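Local coordinates for tailspike protein (Siphovirus 9NA, PDB 3RIQ) that probably binds the lipopolysaccharide of Salmonella through its receptor-binding domain and cleaves it as an endorhamnosidase, in a trimer built on right-handed beta-helices, at residues D44-F50 with V68-L74; L148-N154 with Y168-N174; L511-I517 with I529-D535; N452-V456 with G481-G485. All coordinates share one frame; numbering follows the deposited sequence.

Contact 1 (D44-F50 with V68-L74)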
loop_
_atom_site.group_PDB
_atom_site.type_symbol
_atom_site.label_atom_id
_atom_site.label_comp_id
_atom_site.label_asym_id
_atom_site.label_seq_id
_atom_site.Cartn_x
_atom_site.Cartn_y
_atom_site.Cartn_z
ATOM N N ASP A 44 0.765 -45.649 2.806
ATOM C CA ASP A 44 1.131 -44.843 3.970
ATOM C C ASP A 44 2.472 -45.295 4.562
ATOM O O ASP A 44 2.636 -46.478 4.934
ATOM C CB ASP A 44 0.045 -45.016 5.019
ATOM C CG ASP A 44 0.304 -44.194 6.281
ATOM O OD1 ASP A 44 0.992 -43.133 6.205
ATOM O OD2 ASP A 44 -0.156 -44.651 7.364
ATOM N N GLY A 45 3.442 -44.373 4.608
ATOM C CA GLY A 45 4.749 -44.670 5.143
ATOM C C GLY A 45 5.776 -45.024 4.087
ATOM O O GLY A 45 6.941 -45.258 4.416
ATOM N N GLU A 46 5.350 -45.070 2.826
ATOM C CA GLU A 46 6.261 -45.340 1.714
ATOM C C GLU A 46 7.400 -44.323 1.719
ATOM O O GLU A 46 7.208 -43.150 2.078
ATOM C CB GLU A 46 5.492 -45.250 0.358
ATOM C CG GLU A 46 6.364 -45.657 -0.856
ATOM C CD GLU A 46 5.571 -45.851 -2.130
ATOM O OE1 GLU A 46 6.190 -45.729 -3.219
ATOM O OE2 GLU A 46 4.355 -46.150 -2.046
ATOM N N ALA A 47 8.588 -44.762 1.323
ATOM C CA ALA A 47 9.732 -43.869 1.262
ATOM C C ALA A 47 10.407 -43.995 -0.099
ATOM O O ALA A 47 10.438 -45.087 -0.724
ATOM C CB ALA A 47 10.711 -44.197 2.372
ATOM N N VAL A 48 10.958 -42.883 -0.556
ATOM C CA VAL A 48 11.704 -42.801 -1.818
ATOM C C VAL A 48 13.044 -42.161 -1.505
ATOM O O VAL A 48 13.096 -41.024 -0.975
ATOM C CB VAL A 48 10.968 -41.978 -2.897
ATOM C CG1 VAL A 48 11.758 -41.990 -4.213
ATOM C CG2 VAL A 48 9.571 -42.566 -3.115
ATOM N N ASP A 49 14.113 -42.906 -1.807
ATOM C CA ASP A 49 15.480 -42.443 -1.597
ATOM C C ASP A 49 16.040 -41.964 -2.940
ATOM O O ASP A 49 16.206 -42.768 -3.860
ATOM C CB ASP A 49 16.322 -43.634 -1.069
ATOM C CG ASP A 49 17.815 -43.316 -0.913
ATOM O OD1 ASP A 49 18.281 -42.195 -1.134
ATOM O OD2 ASP A 49 18.556 -44.263 -0.516
ATOM N N PHE A 50 16.291 -40.653 -3.049
ATOM C CA PHE A 50 16.754 -40.047 -4.314
ATOM C C PHE A 50 18.263 -40.011 -4.464
ATOM O O PHE A 50 18.785 -39.431 -5.429
ATOM C CB PHE A 50 16.138 -38.615 -4.449
ATOM C CG PHE A 50 14.649 -38.636 -4.719
ATOM C CD1 PHE A 50 14.155 -38.913 -6.002
ATOM C CD2 PHE A 50 13.737 -38.397 -3.673
ATOM C CE1 PHE A 50 12.786 -38.903 -6.241
ATOM C CE2 PHE A 50 12.359 -38.414 -3.906
ATOM C CZ PHE A 50 11.885 -38.640 -5.175
ATOM N N VAL A 68 1.190 -40.747 4.469
ATOM C CA VAL A 68 2.394 -40.008 4.117
ATOM C C VAL A 68 3.243 -40.709 3.051
ATOM O O VAL A 68 3.452 -41.929 3.103
ATOM C CB VAL A 68 3.256 -39.719 5.400
ATOM C CG1 VAL A 68 3.847 -40.994 5.998
ATOM C CG2 VAL A 68 4.401 -38.768 5.083
ATOM N N LEU A 69 3.751 -39.919 2.110
ATOM C CA LEU A 69 4.778 -40.377 1.148
ATOM C C LEU A 69 6.070 -39.599 1.498
ATOM O O LEU A 69 6.105 -38.360 1.398
ATOM C CB LEU A 69 4.299 -40.073 -0.282
ATOM C CG LEU A 69 5.299 -40.325 -1.431
ATOM C CD1 LEU A 69 5.777 -41.813 -1.448
ATOM C CD2 LEU A 69 4.616 -39.990 -2.764
ATOM N N ASN A 70 7.115 -40.302 1.934
ATOM C CA ASN A 70 8.410 -39.668 2.332
ATOM C C ASN A 70 9.375 -39.578 1.170
ATOM O O ASN A 70 9.628 -40.578 0.462
ATOM C CB ASN A 70 9.082 -40.497 3.441
ATOM C CG ASN A 70 8.229 -40.627 4.670
ATOM O OD1 ASN A 70 7.579 -41.669 4.918
ATOM N ND2 ASN A 70 8.235 -39.593 5.473
ATOM N N TRP A 71 9.937 -38.387 0.968
ATOM C CA TRP A 71 10.986 -38.162 -0.025
ATOM C C TRP A 71 12.276 -37.823 0.696
ATOM O O TRP A 71 12.390 -36.765 1.360
ATOM C CB TRP A 71 10.588 -37.044 -0.980
ATOM C CG TRP A 71 9.606 -37.461 -2.056
ATOM C CD1 TRP A 71 8.873 -38.645 -2.145
ATOM C CD2 TRP A 71 9.266 -36.695 -3.204
ATOM N NE1 TRP A 71 8.110 -38.625 -3.305
ATOM C CE2 TRP A 71 8.329 -37.442 -3.962
ATOM C CE3 TRP A 71 9.661 -35.416 -3.674
ATOM C CZ2 TRP A 71 7.750 -36.939 -5.167
ATOM C CZ3 TRP A 71 9.111 -34.939 -4.858
ATOM C CH2 TRP A 71 8.160 -35.702 -5.599
ATOM N N ASN A 72 13.257 -38.715 0.545
ATOM C CA ASN A 72 14.521 -38.649 1.312
ATOM C C ASN A 72 15.699 -38.469 0.369
ATOM O O ASN A 72 15.658 -38.913 -0.776
ATOM C CB ASN A 72 14.705 -39.951 2.099
ATOM C CG ASN A 72 13.555 -40.218 3.027
ATOM O OD1 ASN A 72 13.108 -41.364 3.205
ATOM N ND2 ASN A 72 13.090 -39.187 3.660
ATOM N N ASN A 73 16.734 -37.801 0.848
ATOM C CA ASN A 73 17.970 -37.584 0.088
ATOM C C ASN A 73 17.771 -36.934 -1.277
ATOM O O ASN A 73 18.464 -37.251 -2.227
ATOM C CB ASN A 73 18.752 -38.903 -0.055
ATOM C CG ASN A 73 19.055 -39.519 1.289
ATOM O OD1 ASN A 73 19.509 -38.833 2.207
ATOM N ND2 ASN A 73 18.854 -40.816 1.405
ATOM N N LEU A 74 16.867 -35.978 -1.359
ATOM C CA LEU A 74 16.722 -35.252 -2.601
ATOM C C LEU A 74 17.833 -34.241 -2.661
ATOM O O LEU A 74 18.034 -33.505 -1.694
ATOM C CB LEU A 74 15.333 -34.552 -2.630
ATOM C CG LEU A 74 14.967 -33.845 -3.932
ATOM C CD1 LEU A 74 15.034 -34.845 -5.116
ATOM C CD2 LEU A 74 13.530 -33.216 -3.840
HETATM O O HOH W 1 18.927 -43.309 2.508
#
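Strands 46-49 and 68-72 run parallel, their axes 4.7 Å apart at closest approach and inclined by 18°, with A47, V48 and D49 paired to N70, W71 and N72 as neighbouring rungs of a beta-helix. The ladder is extended at its entrance by a side chain: V68 N donates to D44 OD1 at 3.0 Å, on the anti side of the carboxylate, and G45 N donates to V68 O. G45 has a positive phi, which suits glycine. On the face shared by V48 and W71, the edge of the F50 ring stands T-shaped over the indole, with F50 CE2 3.5 Å from W71 CG and the planes at 73°. The phenyl group reaches this place because its CG lies anti to its own carbonyl carbon (chi1 -71°). L74 CD1 covers one face of the ring in a CH-pi contact, 4.2 Å from the F50 centroid, and V48 CG1 lies against the opposite face. L23 and A27 of helix 23-29 close over this side. At the far end N73 ND2 reaches D49 OD1 at 2.9 Å, from above the carboxylate plane, and N72 ND2 bonds to N151 of the next rung. The V48 and W71 side is thus mostly apolar, with the E46 carboxylate at its end bonded to Y40 and I43 N, whereas D49, N70 and N72 make the other face mostly polar and probably able to meet solvent.

Contact 2 (L148-N154 with Y168-N174)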
loop_
_atom_site.group_PDB
_atom_site.type_symbol
_atom_site.label_atom_id
_atom_site.label_comp_id
_atom_site.label_asym_id
_atom_site.label_seq_id
_atom_site.Cartn_x
_atom_site.Cartn_y
_atom_site.Cartn_z
ATOM N N LEU A 148 2.812 -35.194 1.354
ATOM C CA LEU A 148 4.205 -35.402 0.929
ATOM C C LEU A 148 5.079 -34.871 2.053
ATOM O O LEU A 148 4.958 -33.704 2.424
ATOM C CB LEU A 148 4.486 -34.591 -0.364
ATOM C CG LEU A 148 5.849 -34.963 -1.017
ATOM C CD1 LEU A 148 5.837 -36.418 -1.550
ATOM C CD2 LEU A 148 6.203 -33.943 -2.100
ATOM N N ARG A 149 5.986 -35.706 2.566
ATOM C CA ARG A 149 6.944 -35.276 3.578
ATOM C C ARG A 149 8.329 -35.320 2.957
ATOM O O ARG A 149 8.846 -36.414 2.637
ATOM C CB ARG A 149 6.874 -36.172 4.810
ATOM C CG ARG A 149 7.715 -35.649 5.982
ATOM C CD ARG A 149 7.639 -36.543 7.195
ATOM N NE ARG A 149 7.920 -35.750 8.399
ATOM C CZ ARG A 149 7.713 -36.183 9.638
ATOM N NH1 ARG A 149 7.322 -37.450 9.838
ATOM N NH2 ARG A 149 7.917 -35.366 10.675
ATOM N N VAL A 150 8.923 -34.140 2.768
ATOM C CA VAL A 150 10.280 -34.011 2.213
ATOM C C VAL A 150 11.214 -33.853 3.414
ATOM O O VAL A 150 11.073 -32.885 4.175
ATOM C CB VAL A 150 10.369 -32.815 1.260
ATOM C CG1 VAL A 150 11.806 -32.563 0.824
ATOM C CG2 VAL A 150 9.449 -33.010 0.063
ATOM N N ASN A 151 12.130 -34.811 3.601
ATOM C CA ASN A 151 12.968 -34.827 4.799
ATOM C C ASN A 151 14.397 -34.381 4.528
ATOM O O ASN A 151 15.056 -34.895 3.608
ATOM C CB ASN A 151 13.000 -36.260 5.341
ATOM C CG ASN A 151 11.609 -36.780 5.764
ATOM O OD1 ASN A 151 11.134 -37.859 5.308
ATOM N ND2 ASN A 151 10.972 -36.045 6.619
ATOM N N SER A 152 14.878 -33.442 5.337
ATOM C CA SER A 152 16.280 -33.005 5.350
ATOM C C SER A 152 16.790 -32.701 3.942
ATOM O O SER A 152 17.794 -33.266 3.502
ATOM C CB SER A 152 17.155 -34.054 6.038
ATOM O OG SER A 152 16.782 -34.124 7.399
ATOM N N ALA A 153 16.080 -31.820 3.239
ATOM C CA ALA A 153 16.528 -31.322 1.939
ATOM C C ALA A 153 16.801 -29.831 2.028
ATOM O O ALA A 153 16.105 -29.119 2.778
ATOM C CB ALA A 153 15.470 -31.633 0.855
ATOM N N ASN A 154 17.804 -29.369 1.270
ATOM C CA ASN A 154 18.164 -27.960 1.227
ATOM C C ASN A 154 18.047 -27.475 -0.189
ATOM O O ASN A 154 18.416 -28.189 -1.137
ATOM C CB ASN A 154 19.590 -27.726 1.733
ATOM C CG ASN A 154 19.741 -27.916 3.230
ATOM O OD1 ASN A 154 18.840 -27.647 4.024
ATOM N ND2 ASN A 154 20.921 -28.380 3.624
ATOM N N TYR A 168 1.762 -30.522 1.960
ATOM C CA TYR A 168 3.206 -30.642 1.845
ATOM C C TYR A 168 3.840 -30.322 3.176
ATOM O O TYR A 168 3.625 -29.231 3.754
ATOM C CB TYR A 168 3.769 -29.696 0.758
ATOM C CG TYR A 168 3.212 -30.051 -0.607
ATOM C CD1 TYR A 168 3.919 -30.886 -1.481
ATOM C CD2 TYR A 168 1.957 -29.571 -1.018
ATOM C CE1 TYR A 168 3.386 -31.230 -2.714
ATOM C CE2 TYR A 168 1.417 -29.914 -2.240
ATOM C CZ TYR A 168 2.126 -30.755 -3.083
ATOM O OH TYR A 168 1.611 -31.079 -4.314
ATOM N N LEU A 169 4.658 -31.268 3.645
ATOM C CA LEU A 169 5.363 -31.132 4.946
ATOM C C LEU A 169 6.876 -31.185 4.689
ATOM O O LEU A 169 7.370 -32.202 4.180
ATOM C CB LEU A 169 4.902 -32.243 5.890
ATOM C CG LEU A 169 5.689 -32.428 7.197
ATOM C CD1 LEU A 169 5.541 -31.211 8.061
ATOM C CD2 LEU A 169 5.098 -33.614 7.886
ATOM N N PHE A 170 7.596 -30.133 5.055
ATOM C CA PHE A 170 9.053 -30.076 4.882
ATOM C C PHE A 170 9.650 -30.176 6.269
ATOM O O PHE A 170 9.448 -29.270 7.115
ATOM C CB PHE A 170 9.461 -28.756 4.197
ATOM C CG PHE A 170 8.957 -28.659 2.804
ATOM C CD1 PHE A 170 9.696 -29.224 1.764
ATOM C CD2 PHE A 170 7.737 -28.031 2.515
ATOM C CE1 PHE A 170 9.230 -29.163 0.417
ATOM C CE2 PHE A 170 7.267 -27.959 1.185
ATOM C CZ PHE A 170 7.994 -28.556 0.144
ATOM N N THR A 171 10.383 -31.259 6.495
ATOM C CA THR A 171 10.963 -31.574 7.822
ATOM C C THR A 171 12.465 -31.358 7.790
ATOM O O THR A 171 13.150 -32.005 7.004
ATOM C CB THR A 171 10.598 -33.007 8.243
ATOM O OG1 THR A 171 9.169 -33.091 8.348
ATOM C CG2 THR A 171 11.227 -33.401 9.606
ATOM N N LEU A 172 12.972 -30.477 8.661
ATOM C CA LEU A 172 14.427 -30.168 8.732
ATOM C C LEU A 172 14.988 -29.699 7.377
ATOM O O LEU A 172 16.112 -30.087 6.973
ATOM C CB LEU A 172 15.279 -31.332 9.308
ATOM C CG LEU A 172 15.022 -31.670 10.788
ATOM C CD1 LEU A 172 15.912 -32.861 11.189
ATOM C CD2 LEU A 172 15.349 -30.479 11.687
ATOM N N CYS A 173 14.205 -28.877 6.672
ATOM C CA CYS A 173 14.625 -28.336 5.407
ATOM C C CYS A 173 15.047 -26.887 5.541
ATOM O O CYS A 173 14.621 -26.185 6.478
ATOM C CB CYS A 173 13.484 -28.427 4.366
ATOM S SG CYS A 173 13.069 -30.169 3.896
ATOM N N ASN A 174 15.818 -26.417 4.560
ATOM C CA ASN A 174 16.195 -24.990 4.480
ATOM C C ASN A 174 16.152 -24.561 3.020
ATOM O O ASN A 174 16.334 -25.386 2.103
ATOM C CB ASN A 174 17.613 -24.753 5.004
ATOM C CG ASN A 174 17.767 -25.131 6.453
ATOM O OD1 ASN A 174 17.388 -24.372 7.358
ATOM N ND2 ASN A 174 18.325 -26.335 6.687
HETATM O O HOH W 2 18.330 -30.081 5.375
#
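L148 and Y168 begin a regular run of backbone bonds between two parallel strands: L169 N to L148 O (2.7 Å), V150 N to L169 O, T171 N to V150 O and S152 N to T171 O. Both chains then turn, with positive phi at S152 and L172, and the pairing resumes when N174 N reaches A153 O. In the turn A153 N donates to C173 SG at 3.5 Å.

Polar side chains meet on the face of R149 and N151. The extended R149 chain, CG anti to the backbone N (chi1 -172°), carries NE to T171 OG1 at 2.9 Å; the hydroxyl oxygen sits at the guanidinium edge, within 8° of its plane. E194 completes the group, forming a salt bridge with R149 NH2 and a hydrogen bond with T171 OG1, which helps to fix the rotation of both side chains. These are successive coils of the right-handed beta-helix, whose neighbouring rungs bring side chains of equivalent positions side by side. N154 and N174 are a like pair, as in the asparagine ladders of beta-helices: N174 ND2 donates to N154 OD1 at 3.0 Å, the amide planes 45° apart. A water also donates to N154 OD1 and bridges it to L172 O.

Apolar groups fill the other face. L148 CD2 lies at the edge of the Y168 ring, 3.9 Å from Y168 CD1. V150 runs alongside F170, with V150 CB 3.7 Å from F170 CD1. Both V150 CG1 and A153 CB lie 4.1 Å from C173 SG.

Contact 3 (L511-I517 with I529-D535)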
loop_
_atom_site.group_PDB
_atom_site.type_symbol
_atom_site.label_atom_id
_atom_site.label_comp_id
_atom_site.label_asym_id
_atom_site.label_seq_id
_atom_site.Cartn_x
_atom_site.Cartn_y
_atom_site.Cartn_z
ATOM N N LEU A 511 -9.892 37.248 38.969
ATOM C CA LEU A 511 -9.404 37.994 37.788
ATOM C C LEU A 511 -7.891 37.834 37.722
ATOM O O LEU A 511 -7.148 38.375 38.573
ATOM C CB LEU A 511 -9.782 39.493 37.846
ATOM C CG LEU A 511 -11.282 39.802 37.773
ATOM C CD1 LEU A 511 -11.623 41.274 38.077
ATOM C CD2 LEU A 511 -11.841 39.399 36.394
ATOM N N GLU A 512 -7.419 37.101 36.716
ATOM C CA GLU A 512 -5.986 36.767 36.684
ATOM C C GLU A 512 -5.124 37.952 36.308
ATOM O O GLU A 512 -4.104 38.218 36.946
ATOM C CB GLU A 512 -5.728 35.598 35.732
ATOM C CG GLU A 512 -4.255 35.238 35.606
ATOM C CD GLU A 512 -3.996 33.911 34.916
ATOM O OE1 GLU A 512 -2.838 33.452 35.013
ATOM O OE2 GLU A 512 -4.914 33.341 34.269
ATOM N N PHE A 513 -5.534 38.670 35.265
ATOM C CA PHE A 513 -4.635 39.634 34.658
ATOM C C PHE A 513 -4.985 41.069 34.986
ATOM O O PHE A 513 -6.185 41.452 35.034
ATOM C CB PHE A 513 -4.562 39.447 33.129
ATOM C CG PHE A 513 -3.972 38.113 32.715
ATOM C CD1 PHE A 513 -4.761 37.125 32.116
ATOM C CD2 PHE A 513 -2.637 37.830 32.987
ATOM C CE1 PHE A 513 -4.226 35.874 31.776
ATOM C CE2 PHE A 513 -2.081 36.585 32.634
ATOM C CZ PHE A 513 -2.886 35.609 32.037
ATOM N N ASN A 514 -3.933 41.878 35.150
ATOM C CA ASN A 514 -4.112 43.340 35.256
ATOM C C ASN A 514 -4.950 43.872 34.086
ATOM O O ASN A 514 -4.879 43.333 32.959
ATOM C CB ASN A 514 -2.752 44.046 35.270
ATOM C CG ASN A 514 -1.936 43.709 36.496
ATOM O OD1 ASN A 514 -2.444 43.107 37.433
ATOM N ND2 ASN A 514 -0.657 44.084 36.484
ATOM N N SER A 515 -5.738 44.926 34.338
ATOM C CA SER A 515 -6.564 45.575 33.325
ATOM C C SER A 515 -7.638 44.636 32.787
ATOM O O SER A 515 -7.759 44.392 31.567
ATOM C CB SER A 515 -5.703 46.193 32.223
ATOM O OG SER A 515 -6.403 47.240 31.569
ATOM N N SER A 516 -8.422 44.107 33.713
ATOM C CA SER A 516 -9.547 43.223 33.358
ATOM C C SER A 516 -10.701 43.402 34.348
ATOM O O SER A 516 -10.498 43.910 35.436
ATOM C CB SER A 516 -9.125 41.752 33.227
ATOM O OG SER A 516 -8.756 41.167 34.462
ATOM N N ILE A 517 -11.913 43.025 33.940
ATOM C CA ILE A 517 -13.125 43.146 34.782
ATOM C C ILE A 517 -13.949 41.870 34.777
ATOM O O ILE A 517 -13.832 41.035 33.864
ATOM C CB ILE A 517 -14.019 44.360 34.343
ATOM C CG1 ILE A 517 -14.580 44.141 32.916
ATOM C CG2 ILE A 517 -13.191 45.679 34.429
ATOM C CD1 ILE A 517 -15.642 45.164 32.514
ATOM N N ILE A 529 -19.397 45.445 39.091
ATOM C CA ILE A 529 -18.209 45.122 38.312
ATOM C C ILE A 529 -17.035 45.106 39.261
ATOM O O ILE A 529 -16.790 46.112 39.921
ATOM C CB ILE A 529 -17.943 46.189 37.218
ATOM C CG1 ILE A 529 -19.141 46.287 36.250
ATOM C CG2 ILE A 529 -16.595 45.912 36.489
ATOM C CD1 ILE A 529 -19.058 47.492 35.295
ATOM N N LEU A 530 -16.314 43.984 39.335
ATOM C CA LEU A 530 -14.994 43.988 39.974
ATOM C C LEU A 530 -13.974 44.371 38.905
ATOM O O LEU A 530 -13.920 43.743 37.833
ATOM C CB LEU A 530 -14.675 42.607 40.544
ATOM C CG LEU A 530 -13.320 42.491 41.237
ATOM C CD1 LEU A 530 -13.234 43.355 42.524
ATOM C CD2 LEU A 530 -13.041 41.041 41.570
ATOM N N ALA A 531 -13.162 45.394 39.172
ATOM C CA ALA A 531 -12.166 45.852 38.188
ATOM C C ALA A 531 -10.780 45.676 38.740
ATOM O O ALA A 531 -10.474 46.232 39.804
ATOM C CB ALA A 531 -12.384 47.295 37.872
ATOM N N LYS A 532 -9.941 44.945 37.999
ATOM C CA LYS A 532 -8.526 44.834 38.318
ATOM C C LYS A 532 -7.782 45.849 37.447
ATOM O O LYS A 532 -7.678 45.687 36.240
ATOM C CB LYS A 532 -8.042 43.400 38.060
ATOM C CG LYS A 532 -6.610 43.140 38.605
ATOM C CD LYS A 532 -6.206 41.672 38.504
ATOM C CE LYS A 532 -4.845 41.424 39.195
ATOM N NZ LYS A 532 -4.502 39.966 39.333
ATOM N N LYS A 533 -7.314 46.929 38.068
ATOM C CA LYS A 533 -6.699 48.045 37.354
ATOM C C LYS A 533 -5.361 47.667 36.695
ATOM O O LYS A 533 -4.825 46.596 36.949
ATOM C CB LYS A 533 -6.518 49.225 38.325
ATOM C CG LYS A 533 -7.845 49.884 38.737
ATOM C CD LYS A 533 -7.598 51.034 39.749
ATOM C CE LYS A 533 -7.660 50.541 41.193
ATOM N NZ LYS A 533 -7.126 51.521 42.255
ATOM N N PRO A 534 -4.813 48.556 35.845
ATOM C CA PRO A 534 -3.525 48.271 35.211
ATOM C C PRO A 534 -2.367 48.033 36.199
ATOM O O PRO A 534 -1.408 47.315 35.857
ATOM C CB PRO A 534 -3.290 49.506 34.341
ATOM C CG PRO A 534 -4.696 49.933 33.949
ATOM C CD PRO A 534 -5.480 49.725 35.237
ATOM N N ASP A 535 -2.475 48.596 37.407
ATOM C CA ASP A 535 -1.430 48.411 38.416
ATOM C C ASP A 535 -1.681 47.195 39.319
ATOM O O ASP A 535 -0.887 46.937 40.229
ATOM C CB ASP A 535 -1.199 49.700 39.234
ATOM C CG ASP A 535 -2.369 50.052 40.139
ATOM O OD1 ASP A 535 -3.366 49.308 40.154
ATOM O OD2 ASP A 535 -2.307 51.099 40.831
HETATM O O HOH W 3 -5.953 38.470 41.204
#
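L511 and K532 meet where a beta hairpin, strands 516-521 and 527-532, begins with a G1 beta bulge: S515 and S516 both face K532. Backbone bonds define it. K532 N gives a nearly straight bond of 2.8 Å to S516 O, and S516 N returns one to K532 O, whereas S515 N, with positive phi (64°), makes weak bonds to K532 O and K533 O.

Charge-to-carbonyl bonds come next. K532 is stretched to its full length, so its ammonium reaches the loop before the first strand, where NZ donates to E512 O at 3.0 Å, from above the carbonyl plane, and to L511 O at 3.2 Å. A water joins NZ and L511 O as well. The loop is thereby gripped by one lysine, and S516 OG, from the first strand residue, donates to F513 O at 2.6 Å.

Apolar contacts line the hairpin: I517 CG2 rests on A531 CB, and I517 CB lies 3.7 Å from I529 CG2. S516 and I517 also pair with a strand of the second subunit, carrying the sheet across the trimer interface. The L511 and L530 side chains run antiparallel alongside one another, L511 CD1 3.8 Å from L530 CD2.

Contact 4 (N452-V456 with G481-G485)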
loop_
_atom_site.group_PDB
_atom_site.type_symbol
_atom_site.label_atom_id
_atom_site.label_comp_id
_atom_site.label_asym_id
_atom_site.label_seq_id
_atom_site.Cartn_x
_atom_site.Cartn_y
_atom_site.Cartn_z
ATOM N N ASN A 452 -16.207 14.170 30.509
ATOM C CA ASN A 452 -16.730 15.315 29.771
ATOM C C ASN A 452 -15.633 16.283 29.342
ATOM O O ASN A 452 -14.589 16.378 30.002
ATOM C CB ASN A 452 -17.752 16.073 30.647
ATOM C CG ASN A 452 -18.891 15.191 31.103
ATOM O OD1 ASN A 452 -19.067 14.949 32.318
ATOM N ND2 ASN A 452 -19.654 14.670 30.143
ATOM N N PRO A 453 -15.860 17.006 28.232
ATOM C CA PRO A 453 -14.849 17.944 27.733
ATOM C C PRO A 453 -14.700 19.178 28.626
ATOM O O PRO A 453 -15.662 19.601 29.245
ATOM C CB PRO A 453 -15.371 18.311 26.318
ATOM C CG PRO A 453 -16.867 18.088 26.384
ATOM C CD PRO A 453 -17.001 16.864 27.295
ATOM N N SER A 454 -13.493 19.745 28.675
ATOM C CA SER A 454 -13.258 20.967 29.440
ATOM C C SER A 454 -13.678 22.218 28.649
ATOM O O SER A 454 -13.878 23.286 29.223
ATOM C CB SER A 454 -11.777 21.062 29.843
ATOM O OG SER A 454 -11.470 20.143 30.907
ATOM N N LEU A 455 -13.846 22.082 27.335
ATOM C CA LEU A 455 -14.221 23.211 26.472
ATOM C C LEU A 455 -15.132 22.702 25.377
ATOM O O LEU A 455 -14.818 21.675 24.765
ATOM C CB LEU A 455 -12.961 23.844 25.857
ATOM C CG LEU A 455 -13.083 25.062 24.925
ATOM C CD1 LEU A 455 -11.763 25.838 24.923
ATOM C CD2 LEU A 455 -13.499 24.676 23.484
ATOM N N VAL A 456 -16.244 23.390 25.130
ATOM C CA VAL A 456 -17.064 23.121 23.951
ATOM C C VAL A 456 -17.384 24.432 23.243
ATOM O O VAL A 456 -17.909 25.379 23.869
ATOM C CB VAL A 456 -18.401 22.425 24.316
ATOM C CG1 VAL A 456 -19.198 22.185 23.051
ATOM C CG2 VAL A 456 -18.157 21.111 25.086
ATOM N N GLY A 481 -19.091 18.938 36.689
ATOM C CA GLY A 481 -19.605 18.054 35.655
ATOM C C GLY A 481 -20.682 18.639 34.757
ATOM O O GLY A 481 -21.174 17.952 33.864
ATOM N N ALA A 482 -21.059 19.898 35.002
ATOM C CA ALA A 482 -22.077 20.581 34.213
ATOM C C ALA A 482 -21.496 21.762 33.432
ATOM O O ALA A 482 -20.586 22.453 33.917
ATOM C CB ALA A 482 -23.226 21.046 35.106
ATOM N N ARG A 483 -21.996 21.993 32.218
ATOM C CA ARG A 483 -21.459 23.126 31.450
ATOM C C ARG A 483 -21.830 24.457 32.102
ATOM O O ARG A 483 -22.964 24.632 32.592
ATOM C CB ARG A 483 -21.873 23.072 29.981
ATOM C CG ARG A 483 -21.500 21.728 29.323
ATOM C CD ARG A 483 -20.742 21.865 28.024
ATOM N NE ARG A 483 -19.445 22.509 28.162
ATOM C CZ ARG A 483 -18.319 21.879 28.491
ATOM N NH1 ARG A 483 -18.341 20.578 28.789
ATOM N NH2 ARG A 483 -17.170 22.558 28.526
ATOM N N VAL A 484 -20.873 25.390 32.118
ATOM C CA VAL A 484 -21.067 26.675 32.819
ATOM C C VAL A 484 -20.337 27.809 32.095
ATOM O O VAL A 484 -19.525 27.567 31.206
ATOM C CB VAL A 484 -20.519 26.651 34.285
ATOM C CG1 VAL A 484 -21.244 25.641 35.159
ATOM C CG2 VAL A 484 -19.027 26.436 34.312
ATOM N N GLY A 485 -20.589 29.037 32.517
ATOM C CA GLY A 485 -19.830 30.178 32.007
ATOM C C GLY A 485 -19.967 30.366 30.508
ATOM O O GLY A 485 -18.986 30.598 29.818
#
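In the antiparallel sheet that follows the beta-helix, strands 455-461 and 482-489 are separated by strand 470-479, and R483 reaches across that intervening strand to the start of 455-461. S454 and L455 there form a classic beta bulge opposite M443. Backbones of the two segments stay apart, the closest CA atoms being those of N452 and G481, so the contact rests chiefly on one side chain. The R483 chain bends at chi2 (-129°) and chi3 (63°), which brings its flat end round to the other segment. R483 NH1 then donates to P453 O at 2.9 Å, the oxygen lying within 4° of the guanidinium plane, while R483 NH2 adds a weak bond of 3.4 Å to the same P453 O. One carbonyl thus receives both terminal nitrogens. NE is engaged by S476 of the middle strand, which helps to fix the rotation of the group. The second subunit takes part: S454 O accepts a hydrogen bond from S471 of that chain, and its E469 takes up N452 N. V456, its side chain roughly perpendicular to that of R483, sets CG2 over the centre of one guanidinium face, 3.5 Å from R483 CZ.

How the contacts relate
From the N terminus, contact 1 closes a loop of 17 residues between neighbouring rungs, and contact 2 then closes one of 13 residues. The two follow in series, yet they touch, because strands 67-72 and 146-151 are themselves neighbours; W71 N probably bonds to R149 O, and four strands of the beta-helix are joined side by side. The chain next runs through the rest of the beta-helix before contact 4 spans 24 residues in the five-stranded antiparallel sheet. Contact 3, last in sequence, closes 11 residues in the C-terminal hairpin. None nests or crosses. Contacts 3 and 4 have centres about 25 Å apart, and both touch the second subunit.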